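Local atomic coordinates of amphinase-2 (Rana pipiens, PDB entry 2P7S), a protein that hydrolyses polymeric and ribosomal RNA as a secreted, cytotoxic endoribonuclease of the pancreatic ribonuclease family, more active on CpA than on UpA. Residues T17-V21 against A22-C26; M30-P33 against A34-P37; H49-T52 against G53-K56; K80-R84 against C85-Q89; T99-D102 against N103-V106. All blocks are in the same frame, centred on the assembly; numbering follows the deposited sequence.

Overall arrangement
All five contacts are local and follow one another in series along the chain, so none encloses or crosses another. After helix 6-15 and strand 16-17, contact 1 folds the loop that leads to helix 26-29. Contact 2 turns the chain beyond that helix, and contact 3 starts helix 52-56 after strand 45-49. Contacts 4 and 5 close two successive hairpins, 74-83 with 86-101 and 86-101 with 104-111, their centres about 29 Å apart on opposite sides of the chain's centre. Noncovalent touches tie these parts together: His49 reaches back to Gln19, Asn31 to Cys85, Gln89 more weakly to the 22-26 segment, and Lys56 and Val55 pack on the 103-106 segment.

Contact 1: T17-V21 against A22-C26; sequences TSQSV and ADFNC. With NAG (2-acetamido-2-deoxy-beta-D-glucopyranose), chain B.
The Phe24 ring meets the Gln19 amide obliquely, the two planes 35° apart, with NE2 of Gln19 3.5 Å from CD1 of Phe24. Thr17 OG1 sits at the ring edge near its plane, while a water lies over one face, displaced toward the rim. The Phe24 side chain leaves with CG anti to its own N (chi1 -164°), a direction that carries the ring past the Gln19 side chain, which runs across it at about a right angle. That same water donates to Gln19 OE1 at 2.8 Å and accepts from Asn25 N, bridging the amide to the backbone beyond the ring. An alanine in place of Gln19 would take away the amide beside the ring and is likely to leave the water without the oxygen it donates to. Farther round the bend, Asp23 N donates to Ser20 OG at 3.0 Å, with an N-H...O angle of 153°; the return bond from Ser20 OG to Asp23 OD2 is weak, as is that from Phe24 N to Ser20 O. A second water links Ser20 N to Asp23 OD2. Before the bend, Gln19 N donates to Thr17 OG1 at 3.0 Å, forming an ST turn. Phe24 also meets Phe47, whereas Asp23 is exposed: the chemistry implies a buried ring bordered by polar groups on the loop side, with the outer bend held by hydroxyl, carboxylate and water.

Contact 2: M30-P33 against A34-P37; sequences MNDP and AYTP
Asp32 and Thr36 are joined by a hydroxyl-to-carbonyl hydrogen bond, Thr36 OG1 donating to Asp32 O at 2.9 Å. The same oxygen accepts from Tyr35 N, also at 2.9 Å and with an N-H...O angle of 161°. The two donors approach from opposite faces of the carbonyl plane, each well out of it, so the oxygen is clamped between them. The hydroxyl gets there because OG1 of Thr36 stands between its own N and carbonyl carbon (chi1 49°); it is further bonded to Gln40.

A third hydrogen bond involves the carboxylate: Ala34 N donates to Asp32 OD1 at 2.9 Å, meeting it from above the carboxylate plane.

Among the packing contacts, the side chains of Asp32 and Tyr35 run alongside each other in the same direction. OD2 of Asp32 lies at the ring edge, 3.6 Å from CD1 of Tyr35, and the carboxylate is turned nearly perpendicular to the ring. Ala34 CB rests over one ring face toward its rim. The methyl CG2 of Thr36 lies 3.3 Å from Met30 O.

Met30 itself turns away from the bend to pack on Asn45 and Phe47 of strand 45-49. Residues 32-35 form a type I beta turn with proline at its second position, and the Asp32 carboxylate bonded to the N two residues on gives it the added ring of an Asx turn.

Contact 3: H49-T52 against G53-K56; sequences HSTT and GPVK
Thr52 O is gripped by two backbone donors from the start of the helix. Lys56 N gives the stronger bond, 3.0 Å with an N-H...O angle of 157°, coming nearly head-on to the carbonyl; Val55 N, also at 3.0 Å, is bent to 125° and weak. Before them, in one of its two conformers, Ser50 OG donates to Thr51 O at 2.7 Å.

The Pro54 ring carries the side-chain contact. Its CD lies 3.0 Å from Thr51 OG1 and its CG 3.3 Å from the same oxygen. The Thr51 hydroxyl reaches the ring because OG1 is placed between the backbone N and carbonyl carbon (chi1 41°). Replacing Pro54 with a glycine would probably open a gap beside the Thr51 hydroxyl and let the backbone turn more freely.

Inward, Val55 CG2 approaches Thr51 O at 3.8 Å, and its side chain packs on Phe11, Ile16 and Phe74. Proline fits the first turn of a helix, where a backbone N has no i-4 carbonyl of the helix to bond, so that it costs no helical hydrogen bond: this is the N-terminal turn of helix 52-56, its i to i+4 bond from Lys56 to Thr52 already formed.

Contact 4: K80-R84 against C85-Q89; sequences KNPIR and CKYSQ. With NAG (2-acetamido-2-deoxy-beta-D-glucopyranose), chain B.
Pro82 lies over one face of the Tyr87 ring: its CB is 3.8 Å from the ring centroid and 16° off the normal, a CH-pi contact. Tyr87 CG stands anti to the carbonyl carbon (chi1 -55°), which brings the ring under the proline, with the Lys80 backbone at the ring edge; beyond, its OH is bonded to Lys42 O. On the face that Lys80 shares with Ser88, Lys80 CG sits between its N and carbonyl carbon (chi1 65°), 4.5 Å from Ser88 CB. A water joins Ser88 OG, at 2.6 Å, to Asn81 O. These residues belong to the antiparallel hairpin of strands 74-83 and 86-101. Lys80 and Ser88 form a hydrogen-bonded pair, Ser88 N to Lys80 O being 2.8 Å, and a type I' turn from Ile83 to Lys86 closes the end. Lys86 CB is 3.7 Å and, after the bend at chi2, CD 3.8 Å from O5 of the N-acetylglucosamine, while Cys85 is disulfide-bonded to Cys41.

Contact 5: T99-D102 against N103-V106; sequences TCRD and NYPV
Strands 99-101 and 104-106 run antiparallel, their axes 129° apart, and are joined by a type II' turn from Arg101 to Tyr104, with Val106 N to Thr99 O at 2.9 Å nearly straight and Arg101 and Tyr104 bonded N to O in both directions next to the turn.

The side chains of Arg101 and Tyr104 lie alongside each other, pointing the same way. NH2 of Arg101 comes obliquely to the Tyr104 ring, 3.5 Å from CD1, with the guanidinium and ring planes inclined at 37°. Arg101 reaches this position by leaving with CG opposite its N (chi1 -169°) and then bending at chi2 and chi3. The bend also brings NH1 to Asp102 OD2 at 2.7 Å, a salt bridge on the carboxylate's anti lone pair; NH2 makes a second one with Asp5. Two carboxylates, of Asp102 and Asp5, thus probably hold the guanidinium beside the ring. Nearer the backbone, CG1 of Val106 touches Arg101 CB at 3.5 Å, and its CG2 is 4.1 Å from Thr99 CG2.

Cys100 is tied by a disulfide to Cys59, Tyr104 and Pro105 pack on Trp8 of helix 6-15, and Asn103 touches Lys56 of helix 52-56. Strand 65-69 flanks strand 86-101, with Arg65 touching Arg101 and Val106.

Contact 1: T17-V21 against A22-C26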
loop_
_atom_site.group_PDB
_atom_site.type_symbol
_atom_site.label_atom_id
_atom_site.label_comp_id
_atom_site.label_asym_id
_atom_site.label_seq_id
_atom_site.Cartn_x
_atom_site.Cartn_y
_atom_site.Cartn_z
ATOM N N THR A 17 -6.402 0.442 2.519
ATOM C CA THR A 17 -7.700 -0.198 2.626
ATOM C C THR A 17 -8.355 -0.017 3.987
ATOM O O THR A 17 -7.683 -0.025 5.028
ATOM C CB THR A 17 -7.616 -1.718 2.321
ATOM O OG1 THR A 17 -8.939 -2.272 2.364
ATOM C CG2 THR A 17 -6.746 -2.439 3.340
ATOM N N SER A 18 -9.675 0.160 3.969
ATOM C CA SER A 18 -10.444 0.318 5.197
ATOM C C SER A 18 -10.961 -1.055 5.647
ATOM O O SER A 18 -11.589 -1.182 6.697
ATOM C CB SER A 18 -11.625 1.266 4.968
ATOM O OG SER A 18 -12.531 0.737 4.012
ATOM N N GLN A 19 -10.688 -2.082 4.848
ATOM C CA GLN A 19 -11.126 -3.444 5.168
ATOM C C GLN A 19 -10.280 -4.040 6.287
ATOM O O GLN A 19 -9.139 -3.640 6.494
ATOM C CB GLN A 19 -10.997 -4.359 3.948
ATOM C CG GLN A 19 -11.803 -3.978 2.715
ATOM C CD GLN A 19 -11.462 -4.880 1.529
ATOM O OE1 GLN A 19 -11.685 -6.084 1.579
ATOM N NE2 GLN A 19 -10.905 -4.299 0.468
ATOM N N SER A 20 -10.838 -5.007 7.004
ATOM C CA SER A 20 -10.092 -5.662 8.068
ATOM C C SER A 20 -9.232 -6.741 7.404
ATOM O O SER A 20 -9.488 -7.129 6.264
ATOM C CB SER A 20 -11.049 -6.321 9.062
ATOM O OG SER A 20 -11.713 -7.429 8.470
ATOM N N VAL A 21 -8.218 -7.216 8.120
ATOM C CA VAL A 21 -7.329 -8.262 7.621
ATOM C C VAL A 21 -8.120 -9.532 7.295
ATOM O O VAL A 21 -7.841 -10.223 6.316
ATOM C CB VAL A 21 -6.259 -8.601 8.676
ATOM C CG1 VAL A 21 -5.437 -9.794 8.236
ATOM C CG2 VAL A 21 -5.369 -7.394 8.903
ATOM N N ALA A 22 -9.121 -9.823 8.118
ATOM C CA ALA A 22 -9.945 -11.011 7.926
ATOM C C ALA A 22 -10.904 -10.907 6.742
ATOM O O ALA A 22 -11.143 -11.891 6.040
ATOM C CB ALA A 22 -10.722 -11.290 9.195
ATOM N N ASP A 23 -11.460 -9.720 6.521
ATOM C CA ASP A 23 -12.395 -9.531 5.419
ATOM C C ASP A 23 -11.710 -9.272 4.091
ATOM O O ASP A 23 -12.349 -9.332 3.043
ATOM C CB ASP A 23 -13.348 -8.364 5.701
ATOM C CG ASP A 23 -14.342 -8.677 6.792
ATOM O OD1 ASP A 23 -14.739 -9.857 6.901
ATOM O OD2 ASP A 23 -14.732 -7.743 7.528
ATOM N N PHE A 24 -10.417 -8.974 4.134
ATOM C CA PHE A 24 -9.698 -8.690 2.906
ATOM C C PHE A 24 -9.472 -9.964 2.112
ATOM O O PHE A 24 -9.117 -11.004 2.667
ATOM C CB PHE A 24 -8.348 -8.028 3.199
ATOM C CG PHE A 24 -7.730 -7.380 1.994
ATOM C CD1 PHE A 24 -8.129 -6.109 1.592
ATOM C CD2 PHE A 24 -6.792 -8.064 1.227
ATOM C CE1 PHE A 24 -7.604 -5.522 0.434
ATOM C CE2 PHE A 24 -6.264 -7.495 0.072
ATOM C CZ PHE A 24 -6.669 -6.222 -0.327
ATOM N N ASN A 25 -9.674 -9.872 0.803
ATOM C CA ASN A 25 -9.487 -11.018 -0.073
ATOM C C ASN A 25 -8.694 -10.599 -1.293
ATOM O O ASN A 25 -9.186 -9.855 -2.145
ATOM C CB ASN A 25 -10.840 -11.585 -0.518
ATOM C CG ASN A 25 -10.700 -12.892 -1.276
ATOM O OD1 ASN A 25 -9.770 -13.068 -2.057
ATOM N ND2 ASN A 25 -11.635 -13.808 -1.060
ATOM N N CYS A 26 -7.459 -11.075 -1.376
ATOM C CA CYS A 26 -6.605 -10.749 -2.507
ATOM C C CYS A 26 -7.249 -11.075 -3.854
ATOM O O CYS A 26 -7.151 -10.295 -4.803
ATOM C CB CYS A 26 -5.282 -11.505 -2.401
ATOM S SG CYS A 26 -4.139 -10.878 -1.126
HETATM C C1 NAG B . -7.483 -16.899 -3.266
HETATM C C2 NAG B . -7.990 -17.427 -1.917
HETATM C C3 NAG B . -6.966 -18.402 -1.330
HETATM C C4 NAG B . -6.715 -19.523 -2.336
HETATM C C5 NAG B . -6.208 -18.903 -3.646
HETATM C C6 NAG B . -5.920 -19.932 -4.733
HETATM C C7 NAG B . -9.239 -16.328 -0.171
HETATM C C8 NAG B . -9.370 -15.144 0.773
HETATM N N2 NAG B . -8.204 -16.320 -1.005
HETATM O O3 NAG B . -7.449 -18.940 -0.108
HETATM O O4 NAG B . -5.744 -20.447 -1.808
HETATM O O5 NAG B . -7.198 -17.986 -4.167
HETATM O O6 NAG B . -7.096 -20.636 -5.099
HETATM O O7 NAG B . -10.069 -17.238 -0.137
HETATM O O HOH W 1 -10.832 -7.826 -0.426
HETATM O O HOH W 2 -13.676 -5.271 6.868
#

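Contact 2: M30-P33 against A34-P37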
loop_
_atom_site.group_PDB
_atom_site.type_symbol
_atom_site.label_atom_id
_atom_site.label_comp_id
_atom_site.label_asym_id
_atom_site.label_seq_id
_atom_site.Cartn_x
_atom_site.Cartn_y
_atom_site.Cartn_z
ATOM N N MET A 30 -7.304 -7.607 -5.883
ATOM C CA MET A 30 -6.265 -7.555 -6.912
ATOM C C MET A 30 -6.922 -7.573 -8.295
ATOM O O MET A 30 -6.305 -7.205 -9.297
ATOM C CB MET A 30 -5.306 -8.748 -6.790
ATOM C CG MET A 30 -4.338 -8.690 -5.608
ATOM S SD MET A 30 -3.276 -7.216 -5.592
ATOM C CE MET A 30 -2.070 -7.622 -6.857
ATOM N N ASN A 31 -8.178 -8.008 -8.347
ATOM C CA ASN A 31 -8.901 -8.067 -9.616
ATOM C C ASN A 31 -10.070 -7.092 -9.650
ATOM O O ASN A 31 -10.961 -7.196 -10.497
ATOM C CB ASN A 31 -9.402 -9.492 -9.865
ATOM C CG ASN A 31 -8.269 -10.477 -10.034
ATOM O OD1 ASN A 31 -7.461 -10.350 -10.954
ATOM N ND2 ASN A 31 -8.189 -11.459 -9.137
ATOM N N ASP A 32 -10.060 -6.143 -8.719
ATOM C CA ASP A 32 -11.111 -5.142 -8.629
ATOM C C ASP A 32 -10.639 -3.859 -9.309
ATOM O O ASP A 32 -9.749 -3.168 -8.803
ATOM C CB ASP A 32 -11.427 -4.861 -7.159
ATOM C CG ASP A 32 -12.662 -4.001 -6.980
ATOM O OD1 ASP A 32 -13.023 -3.272 -7.928
ATOM O OD2 ASP A 32 -13.261 -4.049 -5.885
ATOM N N PRO A 33 -11.226 -3.519 -10.468
ATOM C CA PRO A 33 -10.811 -2.297 -11.167
ATOM C C PRO A 33 -10.899 -1.027 -10.320
ATOM O O PRO A 33 -10.261 -0.024 -10.633
ATOM C CB PRO A 33 -11.735 -2.263 -12.391
ATOM C CG PRO A 33 -12.935 -3.043 -11.955
ATOM C CD PRO A 33 -12.328 -4.187 -11.181
ATOM N N ALA A 34 -11.671 -1.073 -9.241
ATOM C CA ALA A 34 -11.813 0.092 -8.374
ATOM C C ALA A 34 -10.538 0.366 -7.577
ATOM O O ALA A 34 -10.309 1.490 -7.122
ATOM C CB ALA A 34 -12.975 -0.108 -7.415
ATOM N N TYR A 35 -9.704 -0.656 -7.417
ATOM C CA TYR A 35 -8.480 -0.502 -6.643
ATOM C C TYR A 35 -7.208 -0.888 -7.386
ATOM O O TYR A 35 -6.150 -1.041 -6.778
ATOM C CB TYR A 35 -8.588 -1.323 -5.354
ATOM C CG TYR A 35 -9.790 -0.960 -4.509
ATOM C CD1 TYR A 35 -10.884 -1.822 -4.402
ATOM C CD2 TYR A 35 -9.836 0.249 -3.817
ATOM C CE1 TYR A 35 -11.988 -1.489 -3.624
ATOM C CE2 TYR A 35 -10.935 0.593 -3.036
ATOM C CZ TYR A 35 -12.006 -0.280 -2.943
ATOM O OH TYR A 35 -13.086 0.062 -2.157
ATOM N N THR A 36 -7.299 -1.028 -8.703
ATOM C CA THR A 36 -6.136 -1.429 -9.483
ATOM C C THR A 36 -5.785 -0.471 -10.612
ATOM O O THR A 36 -5.963 -0.793 -11.788
ATOM C CB THR A 36 -6.334 -2.843 -10.060
ATOM O OG1 THR A 36 -7.621 -2.931 -10.689
ATOM C CG2 THR A 36 -6.241 -3.878 -8.953
ATOM N N PRO A 37 -5.258 0.717 -10.259
ATOM C CA PRO A 37 -4.856 1.772 -11.197
ATOM C C PRO A 37 -3.872 1.288 -12.257
ATOM O O PRO A 37 -3.981 1.655 -13.426
ATOM C CB PRO A 37 -4.229 2.826 -10.282
ATOM C CG PRO A 37 -4.991 2.663 -9.011
ATOM C CD PRO A 37 -5.037 1.156 -8.868
#

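Contact 3: H49-T52 against G53-K56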
loop_
_atom_site.group_PDB
_atom_site.type_symbol
_atom_site.label_atom_id
_atom_site.label_comp_id
_atom_site.label_asym_id
_atom_site.label_seq_id
_atom_site.Cartn_x
_atom_site.Cartn_y
_atom_site.Cartn_z
ATOM N N HIS A 49 -3.744 -1.556 6.110
ATOM C CA HIS A 49 -5.015 -1.517 6.828
ATOM C C HIS A 49 -4.987 -0.350 7.803
ATOM O O HIS A 49 -4.614 -0.502 8.973
ATOM C CB HIS A 49 -5.221 -2.832 7.582
ATOM C CG HIS A 49 -5.339 -4.021 6.683
ATOM N ND1 HIS A 49 -6.544 -4.438 6.158
ATOM C CD2 HIS A 49 -4.397 -4.845 6.167
ATOM C CE1 HIS A 49 -6.337 -5.468 5.356
ATOM N NE2 HIS A 49 -5.043 -5.735 5.344
ATOM N N SER A 50 -5.382 0.819 7.320
ATOM C CA SER A 50 -5.375 2.017 8.149
ATOM C C SER A 50 -6.133 3.166 7.507
ATOM O O SER A 50 -6.429 3.141 6.308
ATOM C CB SER A 50 -3.926 2.456 8.402
ATOM O OG SER A 50 -3.854 3.778 8.917
ATOM N N THR A 51 -6.443 4.170 8.319
ATOM C CA THR A 51 -7.112 5.361 7.832
ATOM C C THR A 51 -5.975 5.986 7.022
ATOM O O THR A 51 -4.815 5.618 7.213
ATOM C CB THR A 51 -7.495 6.279 8.997
ATOM O OG1 THR A 51 -6.415 6.310 9.939
ATOM C CG2 THR A 51 -8.749 5.759 9.700
ATOM N N THR A 52 -6.295 6.914 6.131
ATOM C CA THR A 52 -5.282 7.534 5.283
ATOM C C THR A 52 -4.347 8.518 5.979
ATOM O O THR A 52 -3.163 8.589 5.648
ATOM C CB THR A 52 -5.934 8.264 4.103
ATOM O OG1 THR A 52 -6.738 9.341 4.594
ATOM C CG2 THR A 52 -6.804 7.310 3.305
ATOM N N GLY A 53 -4.888 9.279 6.928
ATOM C CA GLY A 53 -4.105 10.269 7.651
ATOM C C GLY A 53 -2.778 9.800 8.210
ATOM O O GLY A 53 -1.752 10.439 7.967
ATOM N N PRO A 54 -2.761 8.701 8.984
ATOM C CA PRO A 54 -1.524 8.171 9.567
ATOM C C PRO A 54 -0.475 7.828 8.506
ATOM O O PRO A 54 0.732 7.935 8.752
ATOM C CB PRO A 54 -2.002 6.933 10.323
ATOM C CG PRO A 54 -3.390 7.318 10.744
ATOM C CD PRO A 54 -3.935 7.968 9.491
ATOM N N VAL A 55 -0.934 7.413 7.330
ATOM C CA VAL A 55 -0.006 7.072 6.258
ATOM C C VAL A 55 0.574 8.352 5.654
ATOM O O VAL A 55 1.760 8.418 5.334
ATOM C CB VAL A 55 -0.695 6.240 5.144
ATOM C CG1 VAL A 55 0.340 5.816 4.099
ATOM C CG2 VAL A 55 -1.356 5.011 5.745
ATOM N N LYS A 56 -0.260 9.372 5.502
ATOM C CA LYS A 56 0.227 10.630 4.952
ATOM C C LYS A 56 1.248 11.269 5.895
ATOM O O LYS A 56 2.215 11.884 5.443
ATOM C CB LYS A 56 -0.936 11.592 4.700
ATOM C CG LYS A 56 -0.499 12.926 4.127
ATOM C CD LYS A 56 -1.681 13.737 3.628
ATOM C CE LYS A 56 -1.216 15.066 3.044
ATOM N NZ LYS A 56 -2.350 15.791 2.402
#

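Contact 4: K80-R84 against C85-Q89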
loop_
_atom_site.group_PDB
_atom_site.type_symbol
_atom_site.label_atom_id
_atom_site.label_comp_id
_atom_site.label_asym_id
_atom_site.label_seq_id
_atom_site.Cartn_x
_atom_site.Cartn_y
_atom_site.Cartn_z
ATOM N N LYS A 80 0.476 -12.001 -3.421
ATOM C CA LYS A 80 1.544 -12.378 -4.341
ATOM C C LYS A 80 1.393 -13.776 -4.938
ATOM O O LYS A 80 0.436 -14.503 -4.641
ATOM C CB LYS A 80 2.883 -12.305 -3.608
ATOM C CG LYS A 80 3.008 -13.325 -2.484
ATOM C CD LYS A 80 4.361 -13.220 -1.809
ATOM C CE LYS A 80 4.563 -14.329 -0.796
ATOM N NZ LYS A 80 5.924 -14.261 -0.195
ATOM N N ASN A 81 2.356 -14.130 -5.784
ATOM C CA ASN A 81 2.413 -15.436 -6.432
ATOM C C ASN A 81 1.110 -15.876 -7.088
ATOM O O ASN A 81 0.610 -16.977 -6.831
ATOM C CB ASN A 81 2.863 -16.491 -5.420
ATOM C CG ASN A 81 4.179 -16.127 -4.761
ATOM O OD1 ASN A 81 4.871 -15.214 -5.213
ATOM N ND2 ASN A 81 4.533 -16.836 -3.695
ATOM N N PRO A 82 0.548 -15.031 -7.960
ATOM C CA PRO A 82 -0.704 -15.411 -8.612
ATOM C C PRO A 82 -0.558 -16.598 -9.562
ATOM O O PRO A 82 0.501 -16.824 -10.153
ATOM C CB PRO A 82 -1.100 -14.138 -9.352
ATOM C CG PRO A 82 0.244 -13.572 -9.750
ATOM C CD PRO A 82 1.040 -13.738 -8.475
ATOM N N ILE A 83 -1.639 -17.356 -9.673
ATOM C CA ILE A 83 -1.744 -18.500 -10.569
ATOM C C ILE A 83 -3.118 -18.241 -11.171
ATOM O O ILE A 83 -4.130 -18.396 -10.487
ATOM C CB ILE A 83 -1.794 -19.845 -9.813
ATOM C CG1 ILE A 83 -0.548 -20.023 -8.939
ATOM C CG2 ILE A 83 -1.908 -20.990 -10.821
ATOM C CD1 ILE A 83 0.739 -20.173 -9.711
ATOM N N ARG A 84 -3.156 -17.817 -12.428
ATOM C CA ARG A 84 -4.423 -17.506 -13.083
ATOM C C ARG A 84 -5.202 -16.478 -12.259
ATOM O O ARG A 84 -6.411 -16.590 -12.067
ATOM C CB ARG A 84 -5.251 -18.781 -13.279
ATOM C CG ARG A 84 -4.748 -19.649 -14.427
ATOM C CD ARG A 84 -5.595 -20.897 -14.598
ATOM N NE ARG A 84 -5.448 -21.810 -13.469
ATOM C CZ ARG A 84 -4.348 -22.510 -13.209
ATOM N NH1 ARG A 84 -3.288 -22.404 -14.004
ATOM N NH2 ARG A 84 -4.305 -23.314 -12.155
ATOM N N CYS A 85 -4.471 -15.477 -11.774
ATOM C CA CYS A 85 -5.011 -14.375 -10.977
ATOM C C CYS A 85 -5.574 -14.716 -9.598
ATOM O O CYS A 85 -6.394 -13.978 -9.058
ATOM C CB CYS A 85 -6.050 -13.602 -11.791
ATOM S SG CYS A 85 -5.426 -13.115 -13.434
ATOM N N LYS A 86 -5.133 -15.837 -9.037
ATOM C CA LYS A 86 -5.534 -16.257 -7.695
ATOM C C LYS A 86 -4.227 -16.171 -6.902
ATOM O O LYS A 86 -3.195 -16.692 -7.331
ATOM C CB LYS A 86 -6.088 -17.681 -7.714
ATOM C CG LYS A 86 -7.431 -17.809 -8.431
ATOM C CD LYS A 86 -8.541 -17.124 -7.643
ATOM C CE LYS A 86 -9.914 -17.399 -8.242
ATOM N NZ LYS A 86 -10.101 -16.759 -9.578
ATOM N N TYR A 87 -4.279 -15.527 -5.741
ATOM C CA TYR A 87 -3.077 -15.275 -4.949
ATOM C C TYR A 87 -2.838 -15.957 -3.613
ATOM O O TYR A 87 -3.750 -16.493 -2.989
ATOM C CB TYR A 87 -2.979 -13.778 -4.658
ATOM C CG TYR A 87 -3.021 -12.861 -5.852
ATOM C CD1 TYR A 87 -4.181 -12.712 -6.612
ATOM C CD2 TYR A 87 -1.897 -12.114 -6.205
ATOM C CE1 TYR A 87 -4.216 -11.835 -7.701
ATOM C CE2 TYR A 87 -1.921 -11.244 -7.280
ATOM C CZ TYR A 87 -3.077 -11.105 -8.024
ATOM O OH TYR A 87 -3.079 -10.231 -9.082
ATOM N N SER A 88 -1.576 -15.881 -3.181
ATOM C CA SER A 88 -1.156 -16.352 -1.873
ATOM C C SER A 88 -1.293 -15.054 -1.072
ATOM O O SER A 88 -1.015 -13.969 -1.594
ATOM C CB SER A 88 0.306 -16.808 -1.875
ATOM O OG SER A 88 0.428 -18.089 -2.469
ATOM N N GLN A 89 -1.720 -15.166 0.177
ATOM C CA GLN A 89 -1.947 -13.998 1.019
ATOM C C GLN A 89 -1.202 -14.116 2.340
ATOM O O GLN A 89 -1.234 -15.165 2.990
ATOM C CB GLN A 89 -3.453 -13.869 1.281
ATOM C CG GLN A 89 -3.892 -12.718 2.168
ATOM C CD GLN A 89 -5.410 -12.533 2.161
ATOM O OE1 GLN A 89 -6.080 -12.870 1.184
ATOM N NE2 GLN A 89 -5.948 -11.974 3.240
HETATM C C1 NAG B . -7.483 -16.899 -3.266
HETATM C C2 NAG B . -7.990 -17.427 -1.917
HETATM C C3 NAG B . -6.966 -18.402 -1.330
HETATM C C4 NAG B . -6.715 -19.523 -2.336
HETATM C C5 NAG B . -6.208 -18.903 -3.646
HETATM C C6 NAG B . -5.920 -19.932 -4.733
HETATM C C7 NAG B . -9.239 -16.328 -0.171
HETATM C C8 NAG B . -9.370 -15.144 0.773
HETATM N N2 NAG B . -8.204 -16.320 -1.005
HETATM O O3 NAG B . -7.449 -18.940 -0.108
HETATM O O4 NAG B . -5.744 -20.447 -1.808
HETATM O O5 NAG B . -7.198 -17.986 -4.167
HETATM O O6 NAG B . -7.096 -20.636 -5.099
HETATM O O7 NAG B . -10.069 -17.238 -0.137
HETATM O O HOH W 3 0.005 -18.752 -4.936
#

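Contact 5: T99-D102 against N103-V106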
loop_
_atom_site.group_PDB
_atom_site.type_symbol
_atom_site.label_atom_id
_atom_site.label_comp_id
_atom_site.label_asym_id
_atom_site.label_seq_id
_atom_site.Cartn_x
_atom_site.Cartn_y
_atom_site.Cartn_z
ATOM N N THR A 99 7.906 6.357 -0.998
ATOM C CA THR A 99 8.538 7.503 -1.635
ATOM C C THR A 99 7.551 8.632 -1.408
ATOM O O THR A 99 6.348 8.455 -1.605
ATOM C CB THR A 99 8.708 7.328 -3.153
ATOM O OG1 THR A 99 9.435 6.125 -3.421
ATOM C CG2 THR A 99 9.467 8.515 -3.739
ATOM N N CYS A 100 8.063 9.775 -0.972
ATOM C CA CYS A 100 7.236 10.946 -0.726
ATOM C C CYS A 100 7.536 11.980 -1.792
ATOM O O CYS A 100 8.643 12.018 -2.335
ATOM C CB CYS A 100 7.580 11.591 0.617
ATOM S SG CYS A 100 7.273 10.637 2.131
ATOM N N ARG A 101 6.538 12.803 -2.093
ATOM C CA ARG A 101 6.694 13.916 -3.022
ATOM C C ARG A 101 6.282 15.003 -2.042
ATOM O O ARG A 101 5.094 15.277 -1.870
ATOM C CB ARG A 101 5.706 13.831 -4.184
ATOM C CG ARG A 101 6.000 14.815 -5.330
ATOM C CD ARG A 101 5.639 16.247 -4.964
ATOM N NE ARG A 101 4.193 16.429 -4.847
ATOM C CZ ARG A 101 3.610 17.526 -4.369
ATOM N NH1 ARG A 101 4.347 18.549 -3.959
ATOM N NH2 ARG A 101 2.285 17.598 -4.300
ATOM N N ASP A 102 7.270 15.576 -1.360
ATOM C CA ASP A 102 7.012 16.576 -0.337
ATOM C C ASP A 102 6.134 15.923 0.747
ATOM O O ASP A 102 6.534 14.917 1.341
ATOM C CB ASP A 102 6.328 17.812 -0.937
ATOM C CG ASP A 102 7.244 18.585 -1.885
ATOM O OD1 ASP A 102 8.382 18.914 -1.486
ATOM O OD2 ASP A 102 6.828 18.865 -3.027
ATOM N N ASN A 103 4.938 16.459 0.989
ATOM C CA ASN A 103 4.069 15.915 2.035
ATOM C C ASN A 103 3.126 14.779 1.619
ATOM O O ASN A 103 2.322 14.310 2.429
ATOM C CB ASN A 103 3.253 17.053 2.666
ATOM C CG ASN A 103 2.360 17.773 1.658
ATOM O OD1 ASN A 103 2.770 18.063 0.526
ATOM N ND2 ASN A 103 1.135 18.084 2.076
ATOM N N TYR A 104 3.238 14.321 0.376
ATOM C CA TYR A 104 2.367 13.253 -0.126
ATOM C C TYR A 104 3.014 11.905 -0.459
ATOM O O TYR A 104 4.009 11.846 -1.172
ATOM C CB TYR A 104 1.641 13.719 -1.392
ATOM C CG TYR A 104 0.595 14.777 -1.165
ATOM C CD1 TYR A 104 0.842 16.116 -1.474
ATOM C CD2 TYR A 104 -0.644 14.440 -0.627
ATOM C CE1 TYR A 104 -0.131 17.093 -1.249
ATOM C CE2 TYR A 104 -1.615 15.403 -0.399
ATOM C CZ TYR A 104 -1.353 16.724 -0.709
ATOM O OH TYR A 104 -2.323 17.663 -0.461
ATOM N N PRO A 105 2.455 10.804 0.069
ATOM C CA PRO A 105 3.034 9.492 -0.255
ATOM C C PRO A 105 2.707 9.269 -1.734
ATOM O O PRO A 105 1.570 9.504 -2.153
ATOM C CB PRO A 105 2.246 8.537 0.640
ATOM C CG PRO A 105 1.928 9.378 1.842
ATOM C CD PRO A 105 1.538 10.708 1.221
ATOM N N VAL A 106 3.678 8.843 -2.535
ATOM C CA VAL A 106 3.409 8.617 -3.949
ATOM C C VAL A 106 3.771 7.221 -4.447
ATOM O O VAL A 106 3.297 6.795 -5.496
ATOM C CB VAL A 106 4.124 9.679 -4.851
ATOM C CG1 VAL A 106 3.643 11.077 -4.481
ATOM C CG2 VAL A 106 5.637 9.591 -4.702
#